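Local coordinates for protein polyguluronate lyase (Corynebacterium sp., PDB 1UAI) that probably acts as a lyase that cleaves the poly(alpha-L-guluronate) blocks of alginate, at residues A[75-80]-A[84-89]; A[159-164]-A[170-175]; A[198-201]-A[205-208]. All blocks are in the same frame, centred on the assembly; numbering follows the deposited sequence.

Overall arrangement
From the N terminus, contact 1 comes first. It closes the short loop 80-83 between strands 72-79 and 84-85 in the larger sheet of the jelly-roll sandwich. Contact 2 follows and pairs strands 158-165 and 168-173, a hairpin of the seven-stranded sheet, closing the short connection 166-167. Contact 3 comes last. Its disulfide closes a loop between strand 194-196 of the larger sheet and strand 211-223 of the other. The three loops lie in series, and none nests in or crosses another. Contacts 1 and 2 touch where W88 CZ3 packs 3.8 Å from V164 CG2. Contact 3 lies apart, with its centre about 31 Å from that of contact 1 and 32 Å from that of contact 2.

Contact 1 of 3, residues A[75-80]-A[84-89]; sequences LREMTD and EKASWS
The carbonyl oxygen of E77 takes two N-H groups. A86 N donates to E77 O across the contact at 3.1 Å, from above the carbonyl plane. R76 NH2, brought round by a bend at chi2, donates to E77 O at 2.8 Å. That NH2 also donates to A86 O at 3.0 Å, nearly straight, in the guanidinium plane and on a carbonyl lone pair. Water 1 joins R76 NH1 to A86 O, so the guanidinium is held at two of its nitrogens. K85 CB lies over one of its faces, and the two side chains cross at about a right angle.

The E77 carboxylate also meets A86 and W88. E77 CG is anti to the backbone N (chi1 -168°) and the chain runs out extended. This sets the E77 carboxylate against the A86 methyl, with E77 CD 3.3 Å from A86 CB, and brings E77 OE1 to 2.9 Å from W88 NE1. The indole N-H meets OE1 on its syn side, and OE1 lies in the ring plane. Outside the segments, F190 N also binds OE1, and OE2 bonds to H223 NE2.

Closer to the turn, T79 N donates to E84 O at 2.7 Å and E84 N returns a bond to T79 O. T79 CG2 packs alongside E84 CG. M78 and K85 form the next, non-hydrogen-bonded pair. The arrangement is a short antiparallel beta hairpin, set in the larger sheet of a jelly-roll beta-sandwich.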
loop_
_atom_site.group_PDB
_atom_site.type_symbol
_atom_site.label_atom_id
_atom_site.label_comp_id
_atom_site.label_asym_id
_atom_site.label_seq_id
_atom_site.Cartn_x
_atom_site.Cartn_y
_atom_site.Cartn_z
ATOM N N LEU A 75 2.337 4.475 1.885
ATOM C CA LEU A 75 2.151 5.044 3.214
ATOM C C LEU A 75 2.388 3.972 4.276
ATOM O O LEU A 75 2.023 2.805 4.092
ATOM C CB LEU A 75 0.734 5.599 3.359
ATOM C CG LEU A 75 0.327 6.696 2.375
ATOM C CD1 LEU A 75 -1.161 6.989 2.523
ATOM C CD2 LEU A 75 1.152 7.949 2.620
ATOM N N ARG A 76 2.996 4.386 5.382
ATOM C CA ARG A 76 3.308 3.509 6.506
ATOM C C ARG A 76 2.617 4.109 7.732
ATOM O O ARG A 76 2.819 5.281 8.056
ATOM C CB ARG A 76 4.825 3.467 6.697
ATOM C CG ARG A 76 5.348 2.373 7.609
ATOM C CD ARG A 76 5.200 2.686 9.090
ATOM N NE ARG A 76 6.074 1.808 9.864
ATOM C CZ ARG A 76 5.773 1.293 11.051
ATOM N NH1 ARG A 76 6.646 0.503 11.663
ATOM N NH2 ARG A 76 4.607 1.561 11.625
ATOM N N GLU A 77 1.806 3.305 8.411
ATOM C CA GLU A 77 1.049 3.778 9.566
ATOM C C GLU A 77 1.883 4.328 10.716
ATOM O O GLU A 77 2.826 3.688 11.186
ATOM C CB GLU A 77 0.144 2.661 10.097
ATOM C CG GLU A 77 -0.883 3.150 11.115
ATOM C CD GLU A 77 -1.533 2.030 11.905
ATOM O OE1 GLU A 77 -1.272 0.848 11.606
ATOM O OE2 GLU A 77 -2.312 2.343 12.832
ATOM N N MET A 78 1.513 5.518 11.171
ATOM C CA MET A 78 2.181 6.168 12.287
ATOM C C MET A 78 1.115 6.437 13.344
ATOM O O MET A 78 -0.048 6.068 13.174
ATOM C CB MET A 78 2.815 7.485 11.833
ATOM C CG MET A 78 3.831 7.343 10.707
ATOM S SD MET A 78 5.341 6.452 11.172
ATOM C CE MET A 78 6.265 7.767 11.982
ATOM N N THR A 79 1.512 7.071 14.439
ATOM C CA THR A 79 0.574 7.386 15.504
ATOM C C THR A 79 1.046 8.627 16.255
ATOM O O THR A 79 2.164 9.096 16.044
ATOM C CB THR A 79 0.423 6.190 16.478
ATOM O OG1 THR A 79 -0.657 6.446 17.382
ATOM C CG2 THR A 79 1.702 5.967 17.265
ATOM N N ASP A 80 0.181 9.158 17.116
ATOM C CA ASP A 80 0.481 10.353 17.902
ATOM C C ASP A 80 0.841 11.529 16.997
ATOM O O ASP A 80 1.924 12.106 17.101
ATOM C CB ASP A 80 1.623 10.075 18.887
ATOM C CG ASP A 80 1.909 11.255 19.796
ATOM O OD1 ASP A 80 0.945 11.839 20.332
ATOM O OD2 ASP A 80 3.097 11.595 19.982
ATOM N N GLU A 84 5.335 8.922 15.719
ATOM C CA GLU A 84 5.997 7.639 15.907
ATOM C C GLU A 84 5.348 6.521 15.113
ATOM O O GLU A 84 4.201 6.631 14.679
ATOM C CB GLU A 84 6.037 7.264 17.391
ATOM C CG GLU A 84 4.686 7.195 18.071
ATOM C CD GLU A 84 4.792 6.709 19.504
ATOM O OE1 GLU A 84 5.558 7.314 20.282
ATOM O OE2 GLU A 84 4.109 5.722 19.852
ATOM N N LYS A 85 6.098 5.444 14.924
ATOM C CA LYS A 85 5.617 4.292 14.178
ATOM C C LYS A 85 4.507 3.560 14.918
ATOM O O LYS A 85 4.589 3.347 16.129
ATOM C CB LYS A 85 6.770 3.321 13.916
ATOM C CG LYS A 85 7.892 3.898 13.072
ATOM C CD LYS A 85 9.035 2.905 12.934
ATOM C CE LYS A 85 10.171 3.480 12.105
ATOM N NZ LYS A 85 11.310 2.527 11.997
ATOM N N ALA A 86 3.466 3.180 14.187
ATOM C CA ALA A 86 2.363 2.445 14.780
ATOM C C ALA A 86 2.818 1.012 15.018
ATOM O O ALA A 86 3.618 0.465 14.258
ATOM C CB ALA A 86 1.156 2.468 13.854
ATOM N N SER A 87 2.303 0.420 16.088
ATOM C CA SER A 87 2.618 -0.949 16.465
ATOM C C SER A 87 1.474 -1.437 17.341
ATOM O O SER A 87 1.300 -0.959 18.462
ATOM C CB SER A 87 3.927 -0.991 17.253
ATOM O OG SER A 87 4.200 -2.306 17.702
ATOM N N TRP A 88 0.682 -2.378 16.839
ATOM C CA TRP A 88 -0.437 -2.873 17.623
ATOM C C TRP A 88 -0.571 -4.388 17.663
ATOM O O TRP A 88 -0.035 -5.117 16.822
ATOM C CB TRP A 88 -1.756 -2.235 17.154
ATOM C CG TRP A 88 -1.884 -2.059 15.672
ATOM C CD1 TRP A 88 -1.529 -0.960 14.942
ATOM C CD2 TRP A 88 -2.389 -3.017 14.734
ATOM N NE1 TRP A 88 -1.784 -1.173 13.609
ATOM C CE2 TRP A 88 -2.311 -2.428 13.453
ATOM C CE3 TRP A 88 -2.900 -4.317 14.852
ATOM C CZ2 TRP A 88 -2.723 -3.094 12.294
ATOM C CZ3 TRP A 88 -3.311 -4.980 13.698
ATOM C CH2 TRP A 88 -3.219 -4.365 12.435
ATOM N N SER A 89 -1.304 -4.839 18.673
ATOM C CA SER A 89 -1.548 -6.247 18.936
ATOM C C SER A 89 -2.682 -6.843 18.118
ATOM O O SER A 89 -3.638 -6.156 17.771
ATOM C CB SER A 89 -1.858 -6.425 20.424
ATOM O OG SER A 89 -2.361 -7.719 20.700
HETATM O O HOH W 1 6.038 -0.822 14.110
#

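Contact 2 of 3, residues A[159-164]-A[170-175]; sequences EGKFVV and KVYYNG
K161 and Y172 lie side by side on one face of an antiparallel beta hairpin, in the seven-stranded sheet of the jelly roll. They are a hydrogen-bonded pair and point the same way. The lysine starts extended, with CG anti to the backbone N (chi1 -179°), then bends at chi3. The bend lays its end over the face of the tyrosine ring. K161 CE sits 4.0 Å from the Y172 ring centroid as a CH-pi contact. K161 NZ is 4.7 Å from that centroid, nearly on the ring normal, which makes a cation-pi contact. V163 CG2 approaches Y172 CE2 at 4.0 Å on the same side of the sheet.

F162 and V171 are a non-hydrogen-bonded pair on the other face. Their side chains also run alongside each other. V171 CG2 meets the edge of the phenyl ring, 3.9 Å from F162 CD1. This face looks toward the larger sheet, where F162 stacks edge-to-face with F128 and touches I118.

The backbones pair through K161 with Y172 and V163 with K170, each by two N-H...O bonds. K170 NZ leads away and hydrogen-bonds T180 OG1 on strand 176-182. N174 and G175, the turn into strand 176-182, have backbone angles that fit the middle of a type I' turn. N174 N donates to E159 O at 2.7 Å. Its side chain turns back, and N174 OD1 accepts from E159 N at 2.9 Å, almost straight. Water 2 closes this end, donating to E159 O and accepting from G175 N, each at 2.9 Å.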
loop_
_atom_site.group_PDB
_atom_site.type_symbol
_atom_site.label_atom_id
_atom_site.label_comp_id
_atom_site.label_asym_id
_atom_site.label_seq_id
_atom_site.Cartn_x
_atom_site.Cartn_y
_atom_site.Cartn_z
ATOM N N GLU A 159 -13.491 -1.220 -2.451
ATOM C CA GLU A 159 -13.306 -0.904 -1.050
ATOM C C GLU A 159 -12.771 -2.135 -0.337
ATOM O O GLU A 159 -13.397 -3.195 -0.349
ATOM C CB GLU A 159 -14.629 -0.462 -0.420
ATOM C CG GLU A 159 -14.511 -0.043 1.037
ATOM C CD GLU A 159 -15.780 0.604 1.559
ATOM O OE1 GLU A 159 -16.144 1.688 1.060
ATOM O OE2 GLU A 159 -16.418 0.027 2.463
ATOM N N GLY A 160 -11.595 -1.994 0.260
ATOM C CA GLY A 160 -11.010 -3.096 0.992
ATOM C C GLY A 160 -11.053 -2.778 2.470
ATOM O O GLY A 160 -11.089 -1.610 2.863
ATOM N N LYS A 161 -11.074 -3.814 3.295
ATOM C CA LYS A 161 -11.085 -3.605 4.732
ATOM C C LYS A 161 -10.403 -4.735 5.477
ATOM O O LYS A 161 -10.587 -5.910 5.154
ATOM C CB LYS A 161 -12.517 -3.460 5.263
ATOM C CG LYS A 161 -12.581 -3.210 6.773
ATOM C CD LYS A 161 -13.983 -2.874 7.266
ATOM C CE LYS A 161 -14.932 -4.055 7.155
ATOM N NZ LYS A 161 -16.265 -3.742 7.747
ATOM N N PHE A 162 -9.589 -4.358 6.456
ATOM C CA PHE A 162 -8.914 -5.307 7.331
ATOM C C PHE A 162 -9.488 -5.043 8.720
ATOM O O PHE A 162 -9.567 -3.889 9.143
ATOM C CB PHE A 162 -7.414 -5.027 7.454
ATOM C CG PHE A 162 -6.597 -5.359 6.242
ATOM C CD1 PHE A 162 -6.412 -6.676 5.834
ATOM C CD2 PHE A 162 -5.920 -4.349 5.568
ATOM C CE1 PHE A 162 -5.554 -6.979 4.776
ATOM C CE2 PHE A 162 -5.063 -4.640 4.512
ATOM C CZ PHE A 162 -4.877 -5.957 4.115
ATOM N N VAL A 163 -9.890 -6.096 9.421
ATOM C CA VAL A 163 -10.366 -5.953 10.794
ATOM C C VAL A 163 -9.605 -7.010 11.581
ATOM O O VAL A 163 -9.736 -8.205 11.313
ATOM C CB VAL A 163 -11.882 -6.209 10.947
ATOM C CG1 VAL A 163 -12.278 -6.082 12.416
ATOM C CG2 VAL A 163 -12.671 -5.214 10.118
ATOM N N VAL A 164 -8.787 -6.563 12.526
ATOM C CA VAL A 164 -7.998 -7.475 13.340
ATOM C C VAL A 164 -8.457 -7.428 14.789
ATOM O O VAL A 164 -8.524 -6.357 15.396
ATOM C CB VAL A 164 -6.493 -7.121 13.295
ATOM C CG1 VAL A 164 -5.686 -8.211 13.990
ATOM C CG2 VAL A 164 -6.037 -6.946 11.858
ATOM N N LYS A 170 -9.817 -10.450 9.568
ATOM C CA LYS A 170 -10.924 -10.602 8.630
ATOM C C LYS A 170 -10.639 -9.626 7.493
ATOM O O LYS A 170 -10.422 -8.440 7.740
ATOM C CB LYS A 170 -12.247 -10.234 9.301
ATOM C CG LYS A 170 -12.635 -11.113 10.475
ATOM C CD LYS A 170 -13.085 -12.484 10.017
ATOM C CE LYS A 170 -13.676 -13.282 11.167
ATOM N NZ LYS A 170 -14.268 -14.562 10.689
ATOM N N VAL A 171 -10.636 -10.121 6.259
ATOM C CA VAL A 171 -10.353 -9.278 5.101
ATOM C C VAL A 171 -11.571 -9.218 4.186
ATOM O O VAL A 171 -12.093 -10.252 3.767
ATOM C CB VAL A 171 -9.139 -9.813 4.313
ATOM C CG1 VAL A 171 -8.688 -8.780 3.295
ATOM C CG2 VAL A 171 -8.005 -10.153 5.271
ATOM N N TYR A 172 -12.006 -7.999 3.878
ATOM C CA TYR A 172 -13.188 -7.766 3.051
ATOM C C TYR A 172 -12.883 -7.057 1.737
ATOM O O TYR A 172 -11.950 -6.258 1.648
ATOM C CB TYR A 172 -14.195 -6.905 3.821
ATOM C CG TYR A 172 -14.621 -7.472 5.151
ATOM C CD1 TYR A 172 -15.820 -8.168 5.280
ATOM C CD2 TYR A 172 -13.821 -7.318 6.282
ATOM C CE1 TYR A 172 -16.215 -8.699 6.504
ATOM C CE2 TYR A 172 -14.205 -7.843 7.510
ATOM C CZ TYR A 172 -15.402 -8.533 7.614
ATOM O OH TYR A 172 -15.783 -9.069 8.821
ATOM N N TYR A 173 -13.705 -7.347 0.733
ATOM C CA TYR A 173 -13.613 -6.742 -0.593
ATOM C C TYR A 173 -15.047 -6.346 -0.934
ATOM O O TYR A 173 -15.932 -7.203 -1.025
ATOM C CB TYR A 173 -13.083 -7.756 -1.604
ATOM C CG TYR A 173 -13.143 -7.310 -3.049
ATOM C CD1 TYR A 173 -12.195 -6.435 -3.579
ATOM C CD2 TYR A 173 -14.127 -7.808 -3.901
ATOM C CE1 TYR A 173 -12.224 -6.077 -4.931
ATOM C CE2 TYR A 173 -14.166 -7.459 -5.245
ATOM C CZ TYR A 173 -13.211 -6.598 -5.756
ATOM O OH TYR A 173 -13.227 -6.288 -7.097
ATOM N N ASN A 174 -15.269 -5.048 -1.105
ATOM C CA ASN A 174 -16.593 -4.511 -1.390
ATOM C C ASN A 174 -17.653 -5.046 -0.429
ATOM O O ASN A 174 -18.757 -5.421 -0.832
ATOM C CB ASN A 174 -16.987 -4.771 -2.847
ATOM C CG ASN A 174 -16.194 -3.914 -3.816
ATOM O OD1 ASN A 174 -15.691 -2.851 -3.443
ATOM N ND2 ASN A 174 -16.089 -4.359 -5.062
ATOM N N GLY A 175 -17.293 -5.076 0.851
ATOM C CA GLY A 175 -18.208 -5.522 1.888
ATOM C C GLY A 175 -18.343 -7.013 2.124
ATOM O O GLY A 175 -18.981 -7.424 3.093
HETATM O O HOH W 2 -14.881 -4.012 1.994
#

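Contact 3 of 3, residues A[198-201]-A[205-208]; sequences ANCS and PCSS
C200 and C206 form a disulfide at the protein surface. It closes a small loop in the irregular chain between strands 194-196 and 211-223. C200 SG and C206 SG are 2.0 Å apart, and the S-S torsion of 87° is close to the relaxed value for a disulfide, with right-handed sense. The half-cystines are built differently. In C200 the sulfur is anti to the carbonyl carbon (chi1 -66°), while in C206 it is anti to the backbone N (chi1 -173°). C200 CB and C206 CB end up 3.8 Å apart, and the covalent link is the whole of the contact between the segments.

Each cysteine sits in a local turn. In the first segment N199 OD1 accepts from S201 N at 2.8 Å, an Asx turn with C200 in its middle. S201 OG donates to N199 OD1 at 2.6 Å, in the carbonyl plane and on a lone pair. Two donors therefore hold the N199 amide oxygen. In the second segment C206 is the centre of an inverse gamma turn, with a weak bond from S207 N to P205 O. The cis peptide before P205 leads into this turn.

The disulfide packs against N61, which both cysteines touch and which follows strand 54-59. N199 ND2 reaches G69 O, just ahead of strand 72-79. The linked loop thus lies among the connections at one end of the sandwich, where the chain passes from the larger sheet at strand 194-196 to the seven-stranded sheet at strand 211-223.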
loop_
_atom_site.group_PDB
_atom_site.type_symbol
_atom_site.label_atom_id
_atom_site.label_comp_id
_atom_site.label_asym_id
_atom_site.label_seq_id
_atom_site.Cartn_x
_atom_site.Cartn_y
_atom_site.Cartn_z
ATOM N N ALA A 198 8.161 -6.008 -8.865
ATOM C CA ALA A 198 9.015 -6.267 -10.010
ATOM C C ALA A 198 10.134 -5.240 -10.017
ATOM O O ALA A 198 9.945 -4.104 -9.583
ATOM C CB ALA A 198 8.211 -6.178 -11.305
ATOM N N ASN A 199 11.310 -5.657 -10.470
ATOM C CA ASN A 199 12.442 -4.752 -10.580
ATOM C C ASN A 199 13.154 -5.076 -11.887
ATOM O O ASN A 199 12.653 -5.866 -12.689
ATOM C CB ASN A 199 13.388 -4.867 -9.372
ATOM C CG ASN A 199 13.868 -6.275 -9.130
ATOM O OD1 ASN A 199 14.151 -7.012 -10.068
ATOM N ND2 ASN A 199 13.987 -6.651 -7.862
ATOM N N CYS A 200 14.311 -4.474 -12.117
ATOM C CA CYS A 200 15.011 -4.707 -13.371
ATOM C C CYS A 200 15.577 -6.108 -13.574
ATOM O O CYS A 200 16.019 -6.447 -14.673
ATOM C CB CYS A 200 16.083 -3.633 -13.555
ATOM S SG CYS A 200 15.298 -2.002 -13.781
ATOM N N SER A 201 15.548 -6.933 -12.532
ATOM C CA SER A 201 16.047 -8.297 -12.658
ATOM C C SER A 201 14.985 -9.211 -13.265
ATOM O O SER A 201 15.317 -10.216 -13.894
ATOM C CB SER A 201 16.471 -8.853 -11.295
ATOM O OG SER A 201 15.349 -9.248 -10.523
ATOM N N PRO A 205 11.345 -3.155 -20.067
ATOM C CA PRO A 205 12.637 -2.476 -19.943
ATOM C C PRO A 205 12.912 -1.915 -18.551
ATOM O O PRO A 205 11.995 -1.705 -17.753
ATOM C CB PRO A 205 12.535 -1.371 -20.985
ATOM C CG PRO A 205 11.098 -0.981 -20.878
ATOM C CD PRO A 205 10.393 -2.324 -20.827
ATOM N N CYS A 206 14.186 -1.670 -18.266
ATOM C CA CYS A 206 14.578 -1.105 -16.985
ATOM C C CYS A 206 14.413 0.397 -17.160
ATOM O O CYS A 206 15.374 1.128 -17.419
ATOM C CB CYS A 206 16.026 -1.465 -16.683
ATOM S SG CYS A 206 16.560 -0.993 -15.013
ATOM N N SER A 207 13.175 0.848 -17.007
ATOM C CA SER A 207 12.829 2.242 -17.219
ATOM C C SER A 207 11.751 2.742 -16.270
ATOM O O SER A 207 10.937 1.963 -15.770
ATOM C CB SER A 207 12.354 2.393 -18.666
ATOM O OG SER A 207 11.653 3.601 -18.879
ATOM N N SER A 208 11.737 4.050 -16.038
ATOM C CA SER A 208 10.743 4.646 -15.159
ATOM C C SER A 208 9.362 4.630 -15.808
ATOM O O SER A 208 8.368 4.947 -15.158
ATOM C CB SER A 208 11.140 6.079 -14.794
ATOM O OG SER A 208 12.303 6.089 -13.985
#